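Local coordinates for glutathione S-transferase (Natrialba magadii ATCC 43099, PDB 6GZF), which probably transfers glutathione to or from small substrates, possibly quinone-type ones, as a Xi-class glutathione transferase of a haloalkaliphilic archaeon, at residues His57-Tyr62 with Thr107-His112; Trp97-Glu102 with Asp115-Leu120; Glu189-Gly194 with Gly216-Trp221; Tyr196-Ala201 with Asp208-Glu213. One frame throughout, in Å; residues are numbered along the deposited sequence.

Contact 1: His57-Tyr62 with Thr107-His112; sequences HLYVSY and THDHVH
H57 and Y59, on strand 56-60, meet the loop 107-112 through D109, H110 and V111. Along H57, CB and CG pass V111 CG2, and CD2 comes closest to that methyl at 3.8 Å. Farther out, CE1 lies 3.7 Å from H110 CB. With CG anti to the backbone N, chi1 -171° places the imidazole beside H110 and V111, its plane turned 55° from that of the H110 ring. The polar ends are held by strand 84-87: S84 OG bonds H57 ND1, while S86 OG bonds both H57 NE2 and H110 ND1. Y59 OH is modelled 2.4 Å from D109 OD1, too short to be trusted at this resolution. D109 OD1 also accepts from V111 N (3.2 Å), closing an Asx turn, and D109 OD2 from H112 N at 2.9 Å and from V114 N. Three backbone donors thus satisfy this buried acid; if the Y59 bond is real, the carboxylate would probably also link the turn to the strand.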
loop_
_atom_site.group_PDB
_atom_site.type_symbol
_atom_site.label_atom_id
_atom_site.label_comp_id
_atom_site.label_asym_id
_atom_site.label_seq_id
_atom_site.Cartn_x
_atom_site.Cartn_y
_atom_site.Cartn_z
ATOM N N HIS A 57 -36.614 7.306 3.588
ATOM C CA HIS A 57 -35.458 8.067 3.130
ATOM C C HIS A 57 -34.162 7.322 3.442
ATOM O O HIS A 57 -34.055 6.650 4.467
ATOM C CB HIS A 57 -35.446 9.455 3.776
ATOM C CG HIS A 57 -34.424 10.384 3.200
ATOM N ND1 HIS A 57 -34.519 10.895 1.924
ATOM C CD2 HIS A 57 -33.290 10.901 3.729
ATOM C CE1 HIS A 57 -33.486 11.683 1.690
ATOM N NE2 HIS A 57 -32.725 11.705 2.768
ATOM N N LEU A 58 -33.178 7.450 2.557
ATOM C CA LEU A 58 -31.926 6.710 2.691
ATOM C C LEU A 58 -30.720 7.634 2.855
ATOM O O LEU A 58 -30.551 8.590 2.099
ATOM C CB LEU A 58 -31.726 5.798 1.478
ATOM C CG LEU A 58 -30.416 5.013 1.390
ATOM C CD1 LEU A 58 -30.297 4.022 2.537
ATOM C CD2 LEU A 58 -30.310 4.302 0.050
ATOM N N TYR A 59 -29.886 7.345 3.848
ATOM C CA TYR A 59 -28.657 8.102 4.070
ATOM C C TYR A 59 -27.436 7.263 3.716
ATOM O O TYR A 59 -27.243 6.182 4.266
ATOM C CB TYR A 59 -28.558 8.570 5.522
ATOM C CG TYR A 59 -29.612 9.575 5.916
ATOM C CD1 TYR A 59 -29.423 10.931 5.690
ATOM C CD2 TYR A 59 -30.793 9.169 6.522
ATOM C CE1 TYR A 59 -30.382 11.853 6.052
ATOM C CE2 TYR A 59 -31.757 10.085 6.887
ATOM C CZ TYR A 59 -31.547 11.425 6.649
ATOM O OH TYR A 59 -32.502 12.344 7.012
ATOM N N VAL A 60 -26.615 7.758 2.796
ATOM C CA VAL A 60 -25.434 7.015 2.370
ATOM C C VAL A 60 -24.197 7.885 2.211
ATOM O O VAL A 60 -24.283 9.105 2.071
ATOM C CB VAL A 60 -25.663 6.294 1.020
ATOM C CG1 VAL A 60 -26.758 5.245 1.135
ATOM C CG2 VAL A 60 -25.981 7.304 -0.074
ATOM N N SER A 61 -23.044 7.228 2.242
ATOM C CA SER A 61 -21.804 7.802 1.748
ATOM C C SER A 61 -21.404 7.002 0.517
ATOM O O SER A 61 -21.583 5.785 0.485
ATOM C CB SER A 61 -20.705 7.757 2.810
ATOM O OG SER A 61 -19.441 8.087 2.258
ATOM N N TYR A 62 -20.879 7.675 -0.501
ATOM C CA TYR A 62 -20.453 6.982 -1.710
ATOM C C TYR A 62 -19.195 6.157 -1.456
ATOM O O TYR A 62 -18.857 5.269 -2.239
ATOM C CB TYR A 62 -20.204 7.974 -2.849
ATOM C CG TYR A 62 -21.448 8.376 -3.605
ATOM C CD1 TYR A 62 -22.201 7.434 -4.294
ATOM C CD2 TYR A 62 -21.859 9.702 -3.650
ATOM C CE1 TYR A 62 -23.336 7.798 -4.993
ATOM C CE2 TYR A 62 -22.992 10.076 -4.347
ATOM C CZ TYR A 62 -23.726 9.121 -5.017
ATOM O OH TYR A 62 -24.856 9.489 -5.713
ATOM N N THR A 107 -25.114 16.104 -0.713
ATOM C CA THR A 107 -26.351 16.865 -0.599
ATOM C C THR A 107 -26.571 17.316 0.839
ATOM O O THR A 107 -25.671 17.226 1.675
ATOM C CB THR A 107 -27.576 16.046 -1.057
ATOM O OG1 THR A 107 -27.822 14.983 -0.127
ATOM C CG2 THR A 107 -27.351 15.466 -2.446
ATOM N N HIS A 108 -27.776 17.801 1.119
ATOM C CA HIS A 108 -28.151 18.179 2.474
ATOM C C HIS A 108 -29.089 17.133 3.062
ATOM O O HIS A 108 -29.646 16.310 2.335
ATOM C CB HIS A 108 -28.822 19.553 2.486
ATOM C CG HIS A 108 -30.141 19.586 1.778
ATOM N ND1 HIS A 108 -30.250 19.709 0.409
ATOM C CD2 HIS A 108 -31.408 19.508 2.249
ATOM C CE1 HIS A 108 -31.525 19.707 0.069
ATOM N NE2 HIS A 108 -32.250 19.586 1.167
ATOM N N ASP A 109 -29.259 17.163 4.378
ATOM C CA ASP A 109 -30.223 16.290 5.033
ATOM C C ASP A 109 -31.635 16.704 4.631
ATOM O O ASP A 109 -32.171 17.688 5.140
ATOM C CB ASP A 109 -30.054 16.338 6.553
ATOM C CG ASP A 109 -31.197 15.667 7.292
ATOM O OD1 ASP A 109 -31.709 14.639 6.798
ATOM O OD2 ASP A 109 -31.584 16.166 8.369
ATOM N N HIS A 110 -32.230 15.948 3.713
ATOM C CA HIS A 110 -33.537 16.292 3.159
ATOM C C HIS A 110 -34.656 16.282 4.198
ATOM O O HIS A 110 -35.702 16.897 3.993
ATOM C CB HIS A 110 -33.896 15.335 2.019
ATOM C CG HIS A 110 -33.021 15.472 0.812
ATOM N ND1 HIS A 110 -31.769 14.902 0.731
ATOM C CD2 HIS A 110 -33.219 16.114 -0.364
ATOM C CE1 HIS A 110 -31.233 15.186 -0.444
ATOM N NE2 HIS A 110 -32.092 15.921 -1.126
ATOM N N VAL A 111 -34.437 15.588 5.309
ATOM C CA VAL A 111 -35.486 15.426 6.309
ATOM C C VAL A 111 -35.501 16.553 7.342
ATOM O O VAL A 111 -36.489 17.279 7.454
ATOM C CB VAL A 111 -35.356 14.076 7.037
ATOM C CG1 VAL A 111 -36.429 13.944 8.101
ATOM C CG2 VAL A 111 -35.459 12.933 6.039
ATOM N N HIS A 112 -34.414 16.704 8.093
ATOM C CA HIS A 112 -34.381 17.689 9.173
ATOM C C HIS A 112 -33.288 18.740 9.004
ATOM O O HIS A 112 -33.103 19.586 9.880
ATOM C CB HIS A 112 -34.211 16.985 10.520
ATOM C CG HIS A 112 -35.398 16.173 10.930
ATOM N ND1 HIS A 112 -36.660 16.713 11.058
ATOM C CD2 HIS A 112 -35.518 14.860 11.240
ATOM C CE1 HIS A 112 -37.505 15.766 11.429
ATOM N NE2 HIS A 112 -36.838 14.634 11.545
#

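Contact 2: Trp97-Glu102 with Asp115-Leu120; sequences WQFTPE and DYLREL
A single antiparallel bridge, Q98 with Y116, pins the loop carrying W97 to the start of helix 117-124. Two backbone bonds flank this non-hydrogen-bonded pair: L117 N to W97 O, 2.8 Å and nearly straight at 175°, and F99 N to D115 O at 2.9 Å. W97 O also accepts from a water that R118 N in turn donates to, extending the link into the first turn of the helix.

Around the bridge, Q98 and Y116 run side by side, pointing the same way. Q98 CB sits at the edge of the Y116 ring, 3.4 Å from CD1, and the amide and ring planes differ by only 24°; the far end of Q98 is held by D89, which takes NE2. W97 CB packs on L117 CB at 3.7 Å. F99 has CG anti to the carbonyl carbon, and chi1 -67° places CZ beside L117 CD1 (3.9 Å) and L120 CD1. Replacing F99 by an alanine would probably open a gap beside L117 CD1 and L120 CD1.

W97 is predicted to bind glutathione, and its side chain lies about 5 Å from that of the predicted nucleophile C64. The W97 indole packs on S61 and V88. The loop follows strand 84-87 and is joined by the bridge to the start of helix 117-124; the backbone of Q98 also bonds D89.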
loop_
_atom_site.group_PDB
_atom_site.type_symbol
_atom_site.label_atom_id
_atom_site.label_comp_id
_atom_site.label_asym_id
_atom_site.label_seq_id
_atom_site.Cartn_x
_atom_site.Cartn_y
_atom_site.Cartn_z
ATOM N N TRP A 97 -19.937 11.493 10.539
ATOM C CA TRP A 97 -20.545 11.785 9.243
ATOM C C TRP A 97 -21.235 13.145 9.258
ATOM O O TRP A 97 -22.091 13.403 10.103
ATOM C CB TRP A 97 -21.555 10.700 8.857
ATOM C CG TRP A 97 -20.960 9.359 8.534
ATOM C CD1 TRP A 97 -21.188 8.184 9.191
ATOM C CD2 TRP A 97 -20.056 9.048 7.465
ATOM N NE1 TRP A 97 -20.479 7.165 8.603
ATOM C CE2 TRP A 97 -19.776 7.669 7.541
ATOM C CE3 TRP A 97 -19.454 9.805 6.454
ATOM C CZ2 TRP A 97 -18.920 7.031 6.646
ATOM C CZ3 TRP A 97 -18.605 9.167 5.564
ATOM C CH2 TRP A 97 -18.346 7.795 5.666
ATOM N N GLN A 98 -20.859 14.011 8.323
ATOM C CA GLN A 98 -21.429 15.351 8.261
ATOM C C GLN A 98 -22.049 15.642 6.899
ATOM O O GLN A 98 -21.777 14.948 5.918
ATOM C CB GLN A 98 -20.365 16.402 8.580
ATOM C CG GLN A 98 -19.278 16.535 7.529
ATOM C CD GLN A 98 -18.241 17.578 7.896
ATOM O OE1 GLN A 98 -18.289 18.164 8.978
ATOM N NE2 GLN A 98 -17.297 17.818 6.993
ATOM N N PHE A 99 -22.887 16.672 6.850
ATOM C CA PHE A 99 -23.526 17.080 5.606
ATOM C C PHE A 99 -22.878 18.342 5.047
ATOM O O PHE A 99 -22.824 19.374 5.716
ATOM C CB PHE A 99 -25.025 17.303 5.818
ATOM C CG PHE A 99 -25.786 16.047 6.132
ATOM C CD1 PHE A 99 -25.901 15.597 7.437
ATOM C CD2 PHE A 99 -26.385 15.314 5.121
ATOM C CE1 PHE A 99 -26.599 14.441 7.727
ATOM C CE2 PHE A 99 -27.085 14.159 5.404
ATOM C CZ PHE A 99 -27.193 13.722 6.709
ATOM N N THR A 100 -22.382 18.246 3.818
ATOM C CA THR A 100 -21.739 19.370 3.149
ATOM C C THR A 100 -22.272 19.492 1.723
ATOM O O THR A 100 -21.642 19.022 0.776
ATOM C CB THR A 100 -20.207 19.208 3.125
ATOM O OG1 THR A 100 -19.750 18.794 4.418
ATOM C CG2 THR A 100 -19.535 20.519 2.746
ATOM N N PRO A 101 -23.442 20.132 1.570
ATOM C CA PRO A 101 -24.193 20.161 0.308
ATOM C C PRO A 101 -23.451 20.834 -0.845
ATOM O O PRO A 101 -23.648 20.446 -1.996
ATOM C CB PRO A 101 -25.453 20.954 0.671
ATOM C CG PRO A 101 -25.054 21.788 1.842
ATOM C CD PRO A 101 -24.092 20.939 2.618
ATOM N N GLU A 102 -22.616 21.824 -0.544
ATOM C CA GLU A 102 -21.889 22.536 -1.591
ATOM C C GLU A 102 -20.823 21.651 -2.233
ATOM O O GLU A 102 -20.437 21.863 -3.383
ATOM C CB GLU A 102 -21.248 23.811 -1.034
ATOM C CG GLU A 102 -20.207 23.578 0.049
ATOM C CD GLU A 102 -20.773 23.728 1.447
ATOM O OE1 GLU A 102 -21.982 23.474 1.631
ATOM O OE2 GLU A 102 -20.008 24.104 2.361
ATOM N N ASP A 115 -26.722 19.215 10.575
ATOM C CA ASP A 115 -25.316 19.403 10.244
ATOM C C ASP A 115 -24.591 18.064 10.209
ATOM O O ASP A 115 -23.774 17.810 9.324
ATOM C CB ASP A 115 -24.645 20.339 11.250
ATOM C CG ASP A 115 -25.244 21.730 11.244
ATOM O OD1 ASP A 115 -25.533 22.251 10.145
ATOM O OD2 ASP A 115 -25.427 22.303 12.340
ATOM N N TYR A 116 -24.903 17.204 11.173
ATOM C CA TYR A 116 -24.217 15.927 11.305
ATOM C C TYR A 116 -25.198 14.766 11.426
ATOM O O TYR A 116 -26.344 14.946 11.838
ATOM C CB TYR A 116 -23.284 15.956 12.515
ATOM C CG TYR A 116 -22.412 17.189 12.565
ATOM C CD1 TYR A 116 -21.303 17.308 11.742
ATOM C CD2 TYR A 116 -22.701 18.236 13.430
ATOM C CE1 TYR A 116 -20.505 18.434 11.774
ATOM C CE2 TYR A 116 -21.907 19.367 13.472
ATOM C CZ TYR A 116 -20.809 19.459 12.643
ATOM O OH TYR A 116 -20.014 20.580 12.680
ATOM N N LEU A 117 -24.734 13.573 11.066
ATOM C CA LEU A 117 -25.571 12.379 11.084
ATOM C C LEU A 117 -25.932 11.960 12.505
ATOM O O LEU A 117 -26.950 11.302 12.726
ATOM C CB LEU A 117 -24.865 11.227 10.365
ATOM C CG LEU A 117 -25.739 10.061 9.900
ATOM C CD1 LEU A 117 -26.585 10.468 8.704
ATOM C CD2 LEU A 117 -24.885 8.844 9.569
ATOM N N ARG A 118 -25.098 12.343 13.465
ATOM C CA ARG A 118 -25.316 11.968 14.858
ATOM C C ARG A 118 -26.565 12.632 15.431
ATOM O O ARG A 118 -27.173 12.119 16.367
ATOM C CB ARG A 118 -24.090 12.316 15.706
ATOM C CG ARG A 118 -23.579 13.739 15.548
ATOM C CD ARG A 118 -22.229 13.896 16.233
ATOM N NE ARG A 118 -21.728 15.268 16.204
ATOM C CZ ARG A 118 -21.946 16.164 17.161
ATOM N NH1 ARG A 118 -22.661 15.837 18.229
ATOM N NH2 ARG A 118 -21.447 17.388 17.051
ATOM N N GLU A 119 -26.946 13.770 14.858
ATOM C CA GLU A 119 -28.164 14.460 15.266
ATOM C C GLU A 119 -29.396 13.627 14.928
ATOM O O GLU A 119 -30.376 13.616 15.674
ATOM C CB GLU A 119 -28.259 15.833 14.595
ATOM C CG GLU A 119 -27.150 16.795 14.979
ATOM C CD GLU A 119 -27.223 18.100 14.210
ATOM O OE1 GLU A 119 -28.235 18.819 14.352
ATOM O OE2 GLU A 119 -26.270 18.405 13.463
ATOM N N LEU A 120 -29.335 12.928 13.800
ATOM C CA LEU A 120 -30.443 12.098 13.341
ATOM C C LEU A 120 -30.664 10.899 14.259
ATOM O O LEU A 120 -31.803 10.538 14.555
ATOM C CB LEU A 120 -30.195 11.629 11.908
ATOM C CG LEU A 120 -30.458 12.678 10.826
ATOM C CD1 LEU A 120 -29.789 12.281 9.525
ATOM C CD2 LEU A 120 -31.953 12.872 10.628
HETATM O O HOH W 1 -22.574 12.604 12.612
#

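Contact 3: Glu189-Gly194 with Gly216-Trp221; sequences EPINNG and GALAHW
The indole of W221 meets I191 at its five-membered end, where CD1 of the ring lies 4.0 Å from the I191 methyl CD1, the two side chains crossing obliquely. One face of the indole carries H220 CD2 of its own helix, 3.8 Å above the plane and over the ring centre. I191 also touches the neighbouring residues of that helix: its CD1 reaches L218 CD2 at 4.1 Å, and CG1 packs on A217 CB at 3.8 Å. The reach of this chain follows from CG1 lying anti to the carbonyl carbon (chi1 -66°) and from the extended second torsion (170°), which together carry CD1 out between A217, L218 and W221.

The contact joins two helices of the all-helical C-terminal domain of the glutathione transferase fold, 177-192 and 204-224. The first is near its end here: P190 has no N-H to give to the preceding turn, the helix kinks at that point, and the turn 189-192 is of the wider pi type. The proline ring still touches the other helix, CB 3.8 Å from A217 CB. A217 CB is thereby met by both P190 and I191, and the CA-CA distance of 6.4 Å between P190 and A217 is consistent with the small A217 side chain. From helix 238-247, M243 touches both I191 and W221, and I183 and I187 of helix 177-192 also touch the W221 side chain.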
loop_
_atom_site.group_PDB
_atom_site.type_symbol
_atom_site.label_atom_id
_atom_site.label_comp_id
_atom_site.label_asym_id
_atom_site.label_seq_id
_atom_site.Cartn_x
_atom_site.Cartn_y
_atom_site.Cartn_z
ATOM N N GLU A 189 -16.891 -12.507 6.572
ATOM C CA GLU A 189 -15.748 -12.321 7.464
ATOM C C GLU A 189 -14.395 -12.231 6.738
ATOM O O GLU A 189 -13.629 -11.301 6.994
ATOM C CB GLU A 189 -15.704 -13.440 8.512
ATOM C CG GLU A 189 -15.144 -13.001 9.855
ATOM C CD GLU A 189 -14.774 -14.171 10.746
ATOM O OE1 GLU A 189 -15.603 -15.093 10.899
ATOM O OE2 GLU A 189 -13.652 -14.165 11.296
ATOM N N PRO A 190 -14.084 -13.182 5.833
ATOM C CA PRO A 190 -12.744 -13.098 5.237
ATOM C C PRO A 190 -12.585 -11.989 4.197
ATOM O O PRO A 190 -11.461 -11.541 3.973
ATOM C CB PRO A 190 -12.574 -14.470 4.579
ATOM C CG PRO A 190 -13.954 -14.885 4.243
ATOM C CD PRO A 190 -14.801 -14.386 5.374
ATOM N N ILE A 191 -13.677 -11.554 3.577
ATOM C CA ILE A 191 -13.582 -10.586 2.487
ATOM C C ILE A 191 -14.170 -9.220 2.838
ATOM O O ILE A 191 -13.473 -8.209 2.765
ATOM C CB ILE A 191 -14.269 -11.115 1.214
ATOM C CG1 ILE A 191 -13.515 -12.332 0.674
ATOM C CG2 ILE A 191 -14.335 -10.031 0.153
ATOM C CD1 ILE A 191 -14.240 -13.059 -0.437
ATOM N N ASN A 192 -15.447 -9.188 3.212
ATOM C CA ASN A 192 -16.114 -7.927 3.528
ATOM C C ASN A 192 -15.512 -7.228 4.747
ATOM O O ASN A 192 -15.199 -6.039 4.695
ATOM C CB ASN A 192 -17.612 -8.154 3.749
ATOM C CG ASN A 192 -18.337 -8.536 2.473
ATOM O OD1 ASN A 192 -17.868 -8.254 1.369
ATOM N ND2 ASN A 192 -19.491 -9.177 2.618
ATOM N N ASN A 193 -15.349 -7.970 5.838
ATOM C CA ASN A 193 -14.751 -7.422 7.050
ATOM C C ASN A 193 -13.246 -7.652 7.109
ATOM O O ASN A 193 -12.537 -6.978 7.858
ATOM C CB ASN A 193 -15.410 -8.027 8.292
ATOM C CG ASN A 193 -16.644 -7.265 8.728
ATOM O OD1 ASN A 193 -16.731 -6.050 8.554
ATOM N ND2 ASN A 193 -17.605 -7.976 9.309
ATOM N N GLY A 194 -12.767 -8.602 6.313
ATOM C CA GLY A 194 -11.370 -8.993 6.332
ATOM C C GLY A 194 -10.395 -7.878 6.008
ATOM O O GLY A 194 -9.341 -7.767 6.635
ATOM N N GLY A 216 -7.046 -16.157 0.487
ATOM C CA GLY A 216 -7.451 -17.545 0.398
ATOM C C GLY A 216 -8.889 -17.617 -0.073
ATOM O O GLY A 216 -9.234 -18.420 -0.940
ATOM N N ALA A 217 -9.728 -16.757 0.498
ATOM C CA ALA A 217 -11.135 -16.679 0.123
ATOM C C ALA A 217 -11.299 -16.186 -1.311
ATOM O O ALA A 217 -12.148 -16.681 -2.054
ATOM C CB ALA A 217 -11.889 -15.772 1.083
ATOM N N LEU A 218 -10.482 -15.209 -1.692
ATOM C CA LEU A 218 -10.530 -14.645 -3.037
ATOM C C LEU A 218 -10.122 -15.673 -4.088
ATOM O O LEU A 218 -10.673 -15.700 -5.189
ATOM C CB LEU A 218 -9.631 -13.411 -3.131
ATOM C CG LEU A 218 -10.119 -12.170 -2.382
ATOM C CD1 LEU A 218 -9.056 -11.084 -2.388
ATOM C CD2 LEU A 218 -11.418 -11.659 -2.991
ATOM N N ALA A 219 -9.156 -16.517 -3.741
ATOM C CA ALA A 219 -8.683 -17.552 -4.652
ATOM C C ALA A 219 -9.742 -18.633 -4.846
ATOM O O ALA A 219 -9.859 -19.212 -5.926
ATOM C CB ALA A 219 -7.389 -18.161 -4.139
ATOM N N HIS A 220 -10.509 -18.899 -3.793
ATOM C CA HIS A 220 -11.567 -19.901 -3.853
ATOM C C HIS A 220 -12.662 -19.484 -4.824
ATOM O O HIS A 220 -13.017 -20.235 -5.733
ATOM C CB HIS A 220 -12.165 -20.141 -2.465
ATOM C CG HIS A 220 -13.492 -20.834 -2.492
ATOM N ND1 HIS A 220 -13.687 -22.046 -3.118
ATOM C CD2 HIS A 220 -14.692 -20.480 -1.974
ATOM C CE1 HIS A 220 -14.949 -22.410 -2.982
ATOM N NE2 HIS A 220 -15.581 -21.479 -2.292
ATOM N N TRP A 221 -13.190 -18.280 -4.632
ATOM C CA TRP A 221 -14.272 -17.779 -5.471
ATOM C C TRP A 221 -13.795 -17.476 -6.886
ATOM O O TRP A 221 -14.600 -17.366 -7.808
ATOM C CB TRP A 221 -14.902 -16.533 -4.847
ATOM C CG TRP A 221 -15.654 -16.824 -3.584
ATOM C CD1 TRP A 221 -15.319 -16.432 -2.321
ATOM C CD2 TRP A 221 -16.861 -17.586 -3.462
ATOM N NE1 TRP A 221 -16.247 -16.896 -1.420
ATOM C CE2 TRP A 221 -17.203 -17.608 -2.094
ATOM C CE3 TRP A 221 -17.686 -18.251 -4.374
ATOM C CZ2 TRP A 221 -18.335 -18.267 -1.619
ATOM C CZ3 TRP A 221 -18.809 -18.904 -3.901
ATOM C CH2 TRP A 221 -19.122 -18.908 -2.535
#

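Contact 4: Tyr196-Ala201 with Asp208-Glu213; sequences YRAGFA and DEAVAE
R197 stretches across A210 to reach E209, the two charged chains crossing at a slant. CG is anti to the backbone N (chi1 176°) and the chain stays extended as far as NE, so its aliphatic part runs over the alanine methyl, with CG 3.7 Å from A210 CB. At its far end NH2 stands 3.5 Å from A210 CA, while NH1 makes a salt bridge with E209 OE1 at 3.3 Å. That oxygen lies at the guanidinium edge, near its plane, yet the carboxylate is turned 61° from it, and the hydrogen bond is weak (134° at the hydrogen). The pair is better described as a weakly bonded salt bridge than as a firm clamp.

Beside the salt bridge, the helices touch through small residues. A198 CB faces A210 CB at 3.9 Å and V211 CG2 at 4.1 Å. The 5.2 Å between the CA atoms of A198 and A210 shows how closely the backbones come together where neither side chain goes beyond CB. A leucine in place of R197 would probably leave E209 without this counter-charge and lose the NH2 contact with A210 CA.

From helix 194-199, Y196, the predicted proton donor or acceptor, bonds through OH to Y254 and Y297. Helix 194-199 thus lies against the first half of helix 204-224, with Y207 of the latter also touching A198, and V211 of that longer helix additionally packs on R312 of the second subunit.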
loop_
_atom_site.group_PDB
_atom_site.type_symbol
_atom_site.label_atom_id
_atom_site.label_comp_id
_atom_site.label_asym_id
_atom_site.label_seq_id
_atom_site.Cartn_x
_atom_site.Cartn_y
_atom_site.Cartn_z
ATOM N N TYR A 196 -10.762 -4.656 6.457
ATOM C CA TYR A 196 -10.709 -3.684 7.544
ATOM C C TYR A 196 -9.982 -4.254 8.755
ATOM O O TYR A 196 -9.333 -3.523 9.503
ATOM C CB TYR A 196 -12.119 -3.236 7.938
ATOM C CG TYR A 196 -12.825 -2.446 6.860
ATOM C CD1 TYR A 196 -13.554 -3.087 5.868
ATOM C CD2 TYR A 196 -12.757 -1.060 6.832
ATOM C CE1 TYR A 196 -14.198 -2.369 4.879
ATOM C CE2 TYR A 196 -13.396 -0.332 5.848
ATOM C CZ TYR A 196 -14.116 -0.992 4.874
ATOM O OH TYR A 196 -14.753 -0.269 3.894
ATOM N N ARG A 197 -10.094 -5.565 8.941
ATOM C CA ARG A 197 -9.381 -6.247 10.012
ATOM C C ARG A 197 -7.882 -6.189 9.749
ATOM O O ARG A 197 -7.083 -6.029 10.670
ATOM C CB ARG A 197 -9.853 -7.697 10.138
ATOM C CG ARG A 197 -9.098 -8.523 11.168
ATOM C CD ARG A 197 -9.890 -9.757 11.569
ATOM N NE ARG A 197 -9.097 -10.694 12.360
ATOM C CZ ARG A 197 -8.635 -11.853 11.901
ATOM N NH1 ARG A 197 -7.922 -12.645 12.691
ATOM N NH2 ARG A 197 -8.892 -12.223 10.654
ATOM N N ALA A 198 -7.512 -6.305 8.478
ATOM C CA ALA A 198 -6.118 -6.213 8.073
ATOM C C ALA A 198 -5.624 -4.771 8.135
ATOM O O ALA A 198 -4.483 -4.512 8.515
ATOM C CB ALA A 198 -5.936 -6.775 6.671
ATOM N N GLY A 199 -6.493 -3.836 7.763
ATOM C CA GLY A 199 -6.132 -2.431 7.700
ATOM C C GLY A 199 -5.953 -1.766 9.050
ATOM O O GLY A 199 -4.999 -1.015 9.256
ATOM N N PHE A 200 -6.873 -2.033 9.971
ATOM C CA PHE A 200 -6.807 -1.448 11.306
ATOM C C PHE A 200 -6.091 -2.375 12.282
ATOM O O PHE A 200 -6.152 -2.177 13.495
ATOM C CB PHE A 200 -8.211 -1.128 11.825
ATOM C CG PHE A 200 -9.017 -0.263 10.900
ATOM C CD1 PHE A 200 -8.426 0.789 10.219
ATOM C CD2 PHE A 200 -10.366 -0.504 10.708
ATOM C CE1 PHE A 200 -9.166 1.583 9.365
ATOM C CE2 PHE A 200 -11.111 0.287 9.856
ATOM C CZ PHE A 200 -10.511 1.330 9.183
ATOM N N ALA A 201 -5.415 -3.387 11.743
ATOM C CA ALA A 201 -4.656 -4.327 12.562
ATOM C C ALA A 201 -3.574 -3.600 13.350
ATOM O O ALA A 201 -2.855 -2.762 12.807
ATOM C CB ALA A 201 -4.041 -5.412 11.694
ATOM N N ASP A 208 -1.687 -10.980 9.859
ATOM C CA ASP A 208 -1.287 -12.152 9.088
ATOM C C ASP A 208 -2.473 -13.057 8.771
ATOM O O ASP A 208 -2.628 -13.514 7.640
ATOM C CB ASP A 208 -0.214 -12.943 9.842
ATOM C CG ASP A 208 1.082 -12.170 9.993
ATOM O OD1 ASP A 208 1.342 -11.275 9.161
ATOM O OD2 ASP A 208 1.840 -12.456 10.944
ATOM N N GLU A 209 -3.308 -13.309 9.774
ATOM C CA GLU A 209 -4.494 -14.139 9.594
ATOM C C GLU A 209 -5.509 -13.466 8.677
ATOM O O GLU A 209 -6.098 -14.112 7.809
ATOM C CB GLU A 209 -5.142 -14.451 10.943
ATOM C CG GLU A 209 -4.321 -15.363 11.835
ATOM C CD GLU A 209 -4.928 -15.519 13.216
ATOM O OE1 GLU A 209 -6.167 -15.404 13.337
ATOM O OE2 GLU A 209 -4.170 -15.753 14.181
ATOM N N ALA A 210 -5.706 -12.167 8.877
ATOM C CA ALA A 210 -6.672 -11.402 8.095
ATOM C C ALA A 210 -6.302 -11.386 6.616
ATOM O O ALA A 210 -7.175 -11.424 5.751
ATOM C CB ALA A 210 -6.778 -9.983 8.629
ATOM N N VAL A 211 -5.005 -11.337 6.332
ATOM C CA VAL A 211 -4.520 -11.336 4.957
ATOM C C VAL A 211 -4.558 -12.741 4.359
ATOM O O VAL A 211 -4.978 -12.927 3.215
ATOM C CB VAL A 211 -3.086 -10.778 4.870
ATOM C CG1 VAL A 211 -2.518 -10.968 3.471
ATOM C CG2 VAL A 211 -3.071 -9.311 5.256
ATOM N N ALA A 212 -4.128 -13.725 5.143
ATOM C CA ALA A 212 -4.109 -15.115 4.699
ATOM C C ALA A 212 -5.512 -15.608 4.357
ATOM O O ALA A 212 -5.727 -16.210 3.305
ATOM C CB ALA A 212 -3.483 -16.003 5.761
ATOM N N GLU A 213 -6.462 -15.342 5.248
ATOM C CA GLU A 213 -7.848 -15.750 5.041
ATOM C C GLU A 213 -8.481 -15.020 3.862
ATOM O O GLU A 213 -9.266 -15.601 3.111
ATOM C CB GLU A 213 -8.670 -15.503 6.307
ATOM C CG GLU A 213 -8.501 -16.564 7.380
ATOM C CD GLU A 213 -9.760 -17.383 7.588
ATOM O OE1 GLU A 213 -10.834 -16.959 7.110
ATOM O OE2 GLU A 213 -9.678 -18.452 8.231
#

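Along the chain, contacts 1 and 2 interleave their segments, and contacts 3 and 4 follow. The first two have centres 8 Å apart and touch, Y59 CZ lying 3.5 Å from L120 CD1; together they fasten strand 56-60, the long loop after strand 84-87 and helix 117-124 within the thioredoxin-like part. Contacts 3 and 4, centres 11 Å apart, share helix 204-224 in the helical domain, and contact 4 falls within the span between the two segments of contact 3. The two pairs have centres 31 to 33 Å apart, without touching. W97 of contact 2, predicted to bind glutathione, and Y196 of contact 4, a predicted proton donor or acceptor, thus come from the two domains, consistent with a site between them.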